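Local atomic coordinates of glutaminase 1 (Escherichia coli, PDB entry 1U60), a protein that catalyses the hydrolysis of L-glutamine to L-glutamate and ammonium, working as a homotetrameric enzyme of the glutaminase family. Residues Val151-Asn165 with Cys189-Asn201. Sequence-based numbering, arbitrary orientation.
With EDO (1,2-ethanediol), chain I.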
# COMPACT_ATOMS: atom_id res chain seq x y z
N VAL A 151 22.39 9.25 17.59
CA VAL A 151 21.02 9.76 17.65
C VAL A 151 20.71 10.07 19.11
O VAL A 151 20.94 9.23 20.00
CB VAL A 151 20.03 8.73 17.10
CG1 VAL A 151 18.61 9.16 17.37
CG2 VAL A 151 20.28 8.55 15.64
N ALA A 152 20.22 11.28 19.36
CA ALA A 152 20.02 11.77 20.71
C ALA A 152 18.96 12.86 20.78
O ALA A 152 18.76 13.58 19.82
CB ALA A 152 21.36 12.29 21.28
N LEU A 153 18.26 12.93 21.90
CA LEU A 153 17.23 13.93 22.12
C LEU A 153 17.85 15.35 22.05
O LEU A 153 18.91 15.61 22.63
CB LEU A 153 16.56 13.67 23.48
CG LEU A 153 15.35 14.55 23.82
CD1 LEU A 153 14.15 14.03 23.26
CD2 LEU A 153 15.20 14.60 25.32
N SER A 154 17.21 16.23 21.27
CA SER A 154 17.39 17.68 21.33
C SER A 154 16.53 18.28 22.44
O SER A 154 15.30 18.34 22.30
CB SER A 154 17.00 18.35 20.03
OG SER A 154 17.05 19.77 20.13
N ASP A 155 17.18 18.82 23.49
CA ASP A 155 16.44 19.51 24.55
C ASP A 155 15.60 20.63 24.03
O ASP A 155 14.48 20.82 24.48
CB ASP A 155 17.37 20.07 25.63
CG ASP A 155 18.07 18.99 26.44
OD1 ASP A 155 17.64 17.79 26.41
OD2 ASP A 155 19.08 19.24 27.10
N GLU A 156 16.15 21.42 23.10
CA GLU A 156 15.44 22.55 22.53
C GLU A 156 14.19 22.09 21.78
O GLU A 156 13.10 22.63 22.01
CB GLU A 156 16.32 23.37 21.59
CG GLU A 156 15.55 24.55 21.02
CD GLU A 156 16.38 25.49 20.17
OE1 GLU A 156 17.56 25.20 19.90
OE2 GLU A 156 15.77 26.48 19.72
N VAL A 157 14.34 21.08 20.93
CA VAL A 157 13.17 20.60 20.15
C VAL A 157 12.13 20.02 21.09
O VAL A 157 10.95 20.30 20.95
CB VAL A 157 13.56 19.55 19.11
CG1 VAL A 157 12.31 18.93 18.46
CG2 VAL A 157 14.46 20.18 18.07
N ASN A 158 12.57 19.16 22.01
CA ASN A 158 11.68 18.52 22.99
C ASN A 158 10.92 19.57 23.83
O ASN A 158 9.71 19.49 23.97
CB ASN A 158 12.45 17.55 23.90
CG ASN A 158 11.57 16.88 24.90
OD1 ASN A 158 11.72 17.06 26.12
ND2 ASN A 158 10.62 16.15 24.41
N GLN A 159 11.62 20.56 24.36
CA GLN A 159 10.93 21.60 25.14
C GLN A 159 9.87 22.36 24.32
O GLN A 159 8.76 22.63 24.82
CB GLN A 159 11.94 22.56 25.80
CG GLN A 159 11.46 23.11 27.16
CD GLN A 159 11.34 22.00 28.23
OE1 GLN A 159 12.35 21.50 28.76
NE2 GLN A 159 10.10 21.60 28.53
N SER A 160 10.18 22.66 23.06
CA SER A 160 9.25 23.32 22.16
C SER A 160 8.04 22.46 21.82
O SER A 160 6.88 22.92 21.84
CB SER A 160 9.95 23.74 20.86
OG SER A 160 10.85 24.80 21.13
N GLU A 161 8.31 21.20 21.49
CA GLU A 161 7.23 20.26 21.15
C GLU A 161 6.32 19.98 22.35
O GLU A 161 5.11 19.88 22.18
CB GLU A 161 7.85 18.95 20.66
CG GLU A 161 8.52 19.08 19.27
CD GLU A 161 7.56 18.98 18.12
OE1 GLU A 161 6.32 18.94 18.37
OE2 GLU A 161 8.00 19.00 16.93
N GLN A 162 6.92 19.85 23.54
CA GLN A 162 6.21 19.45 24.76
C GLN A 162 5.23 20.55 25.17
O GLN A 162 4.26 20.28 25.91
CB GLN A 162 7.19 19.21 25.93
CG GLN A 162 8.06 17.92 25.93
CD GLN A 162 7.32 16.60 26.14
OE1 GLN A 162 6.18 16.55 26.64
NE2 GLN A 162 8.00 15.53 25.82
N THR A 163 5.55 21.79 24.76
CA THR A 163 4.75 22.95 25.20
C THR A 163 3.83 23.46 24.12
O THR A 163 3.12 24.46 24.34
CB THR A 163 5.65 24.07 25.72
OG1 THR A 163 6.62 24.42 24.73
CG2 THR A 163 6.44 23.63 26.89
N THR A 164 3.81 22.77 22.98
CA THR A 164 2.87 23.07 21.90
C THR A 164 2.00 21.91 21.40
O THR A 164 1.31 22.06 20.37
CB THR A 164 3.61 23.63 20.67
OG1 THR A 164 4.63 22.70 20.24
CG2 THR A 164 4.31 24.95 21.01
N ASN A 165 2.07 20.75 22.02
CA ASN A 165 1.48 19.51 21.49
C ASN A 165 0.06 19.24 21.97
O ASN A 165 -0.33 18.09 22.21
CB ASN A 165 2.37 18.31 21.83
CG ASN A 165 2.52 18.05 23.35
OD1 ASN A 165 3.17 17.04 23.79
ND2 ASN A 165 1.90 18.91 24.16
N CYS A 189 1.80 10.45 25.67
CA CYS A 189 1.93 11.68 24.90
C CYS A 189 3.34 12.22 25.10
O CYS A 189 4.00 12.62 24.16
CB CYS A 189 0.83 12.67 25.28
SG CYS A 189 0.85 14.19 24.31
N ASP A 190 3.82 12.21 26.33
CA ASP A 190 5.14 12.70 26.64
C ASP A 190 6.19 11.90 25.84
O ASP A 190 7.03 12.48 25.18
CB ASP A 190 5.35 12.57 28.16
CG ASP A 190 6.76 12.87 28.64
OD1 ASP A 190 7.66 13.38 27.90
OD2 ASP A 190 7.06 12.59 29.82
N VAL A 191 6.15 10.59 25.92
CA VAL A 191 7.21 9.80 25.29
C VAL A 191 7.15 9.93 23.78
O VAL A 191 8.18 10.01 23.12
CB VAL A 191 7.22 8.37 25.77
CG1 VAL A 191 8.29 7.57 25.09
CG2 VAL A 191 7.49 8.38 27.28
N TYR A 192 5.93 9.97 23.25
CA TYR A 192 5.74 10.15 21.81
C TYR A 192 6.43 11.47 21.37
O TYR A 192 7.13 11.53 20.36
CB TYR A 192 4.26 10.14 21.41
CG TYR A 192 4.16 10.42 19.93
CD1 TYR A 192 4.61 9.48 19.03
CD2 TYR A 192 3.78 11.68 19.44
CE1 TYR A 192 4.62 9.71 17.71
CE2 TYR A 192 3.79 11.92 18.06
CZ TYR A 192 4.22 10.92 17.21
OH TYR A 192 4.34 11.10 15.86
N THR A 193 6.23 12.53 22.16
CA THR A 193 6.86 13.82 21.90
C THR A 193 8.39 13.74 21.91
O THR A 193 9.05 14.24 21.00
CB THR A 193 6.36 14.84 22.92
OG1 THR A 193 4.93 14.90 22.80
CG2 THR A 193 6.86 16.21 22.60
N ARG A 194 8.93 13.05 22.90
CA ARG A 194 10.38 12.81 23.00
C ARG A 194 10.91 12.09 21.79
O ARG A 194 11.94 12.48 21.25
CB ARG A 194 10.75 11.99 24.25
CG ARG A 194 10.41 12.68 25.57
CD ARG A 194 10.92 11.90 26.76
NE ARG A 194 10.15 12.08 27.99
CZ ARG A 194 10.50 11.54 29.18
NH1 ARG A 194 11.62 10.84 29.29
NH2 ARG A 194 9.75 11.70 30.24
N GLN A 195 10.22 11.03 21.37
CA GLN A 195 10.75 10.19 20.28
C GLN A 195 10.85 10.95 18.97
O GLN A 195 11.70 10.68 18.11
CB GLN A 195 9.96 8.90 20.15
CG GLN A 195 8.69 9.02 19.32
CD GLN A 195 7.97 7.73 19.12
OE1 GLN A 195 7.43 7.47 17.99
NE2 GLN A 195 7.89 6.95 20.13
N CYS A 196 9.99 11.97 18.82
CA CYS A 196 10.00 12.85 17.68
C CYS A 196 11.10 13.93 17.71
O CYS A 196 11.37 14.57 16.69
CB CYS A 196 8.66 13.57 17.56
SG CYS A 196 7.31 12.50 16.99
N SER A 197 11.73 14.08 18.88
CA SER A 197 12.61 15.19 19.17
C SER A 197 14.08 14.82 19.17
O SER A 197 14.89 15.63 19.54
CB SER A 197 12.20 15.86 20.52
OG SER A 197 10.86 16.34 20.47
N THR A 198 14.45 13.64 18.70
CA THR A 198 15.86 13.31 18.48
C THR A 198 16.33 13.87 17.13
O THR A 198 15.51 14.20 16.26
CB THR A 198 16.03 11.80 18.53
OG1 THR A 198 15.21 11.21 17.52
CG2 THR A 198 15.61 11.22 19.87
N LEU A 199 17.64 13.99 16.98
CA LEU A 199 18.27 14.47 15.77
C LEU A 199 19.11 13.39 15.10
O LEU A 199 19.79 12.62 15.78
CB LEU A 199 19.19 15.64 16.10
CG LEU A 199 18.58 16.84 16.85
CD1 LEU A 199 19.60 17.97 16.93
CD2 LEU A 199 17.35 17.37 16.17
N LEU A 200 18.98 13.28 13.77
CA LEU A 200 19.84 12.40 13.01
C LEU A 200 20.19 13.00 11.66
O LEU A 200 19.51 13.91 11.19
CB LEU A 200 19.19 11.03 12.83
CG LEU A 200 18.18 10.87 11.69
CD1 LEU A 200 17.79 9.39 11.65
CD2 LEU A 200 16.95 11.85 11.80
N ASN A 201 21.26 12.51 11.01
CA ASN A 201 21.63 13.00 9.71
C ASN A 201 21.17 12.07 8.61
O ASN A 201 20.54 11.02 8.86
CB ASN A 201 23.11 13.33 9.58
CG ASN A 201 23.99 12.17 9.79
OD1 ASN A 201 23.69 11.04 9.37
ND2 ASN A 201 25.15 12.43 10.46
C1 EDO I . 28.58 10.69 8.77
O1 EDO I . 28.08 12.00 8.37
C2 EDO I . 27.53 9.88 9.53
O2 EDO I . 27.28 10.32 10.88
O HOH W 1 21.74 13.41 17.40
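Leu199 N donates to Ala152 O (3.1 Å) and Ser154 N to Ser197 O (3.0 Å), two backbone bonds that bracket the antiparallel, non-hydrogen-bonded pair Leu153–Thr198. Beyond them the helical segments 155-162 and 189-195 run at 140° between N-to-C directions, their axes 9.3 Å apart at closest approach. Ser154 also starts its helix: its OG accepts from Val157 N, capping the first turn. Just after helix 189-195, Ser197 OG packs against Val157 CG1 and Asn158 CA while donating to Thr193 O, so its proton is used within its own segment. The short, weakly bonded strand 152-153 is an edge strand, within this chain, of a three-stranded antiparallel sheet, with 198-200 in the middle and 62-63 on the far side, in the helix-rich part of this beta-lactamase-clan fold. Two residues here, Glu161 and Tyr192, are predicted to bind substrate. Glu161 brings CB to 3.5 Å from Thr193 CG2, and its OE2 is hydrogen-bonded to Tyr29 OH. The bent chain of Gln162 (chi2 -69°) turns its amide over Thr193 to Asp190, where NE2 donates to the backbone Asp190 O at 3.3 Å and weakly to Asp190 OD1; amide and carboxylate planes stand 84° apart. Arg194 grips that carboxylate side-on through NE and NH2, which probably fixes its rotation, while NH1 reaches Glu133. Leu153 CD1 reaches back to Arg194 O at 3.4 Å and to Ser197 CB; at the strand end Val151 CG2 sits 3.9 Å from Leu200 CB, the two side chains pointing the same way.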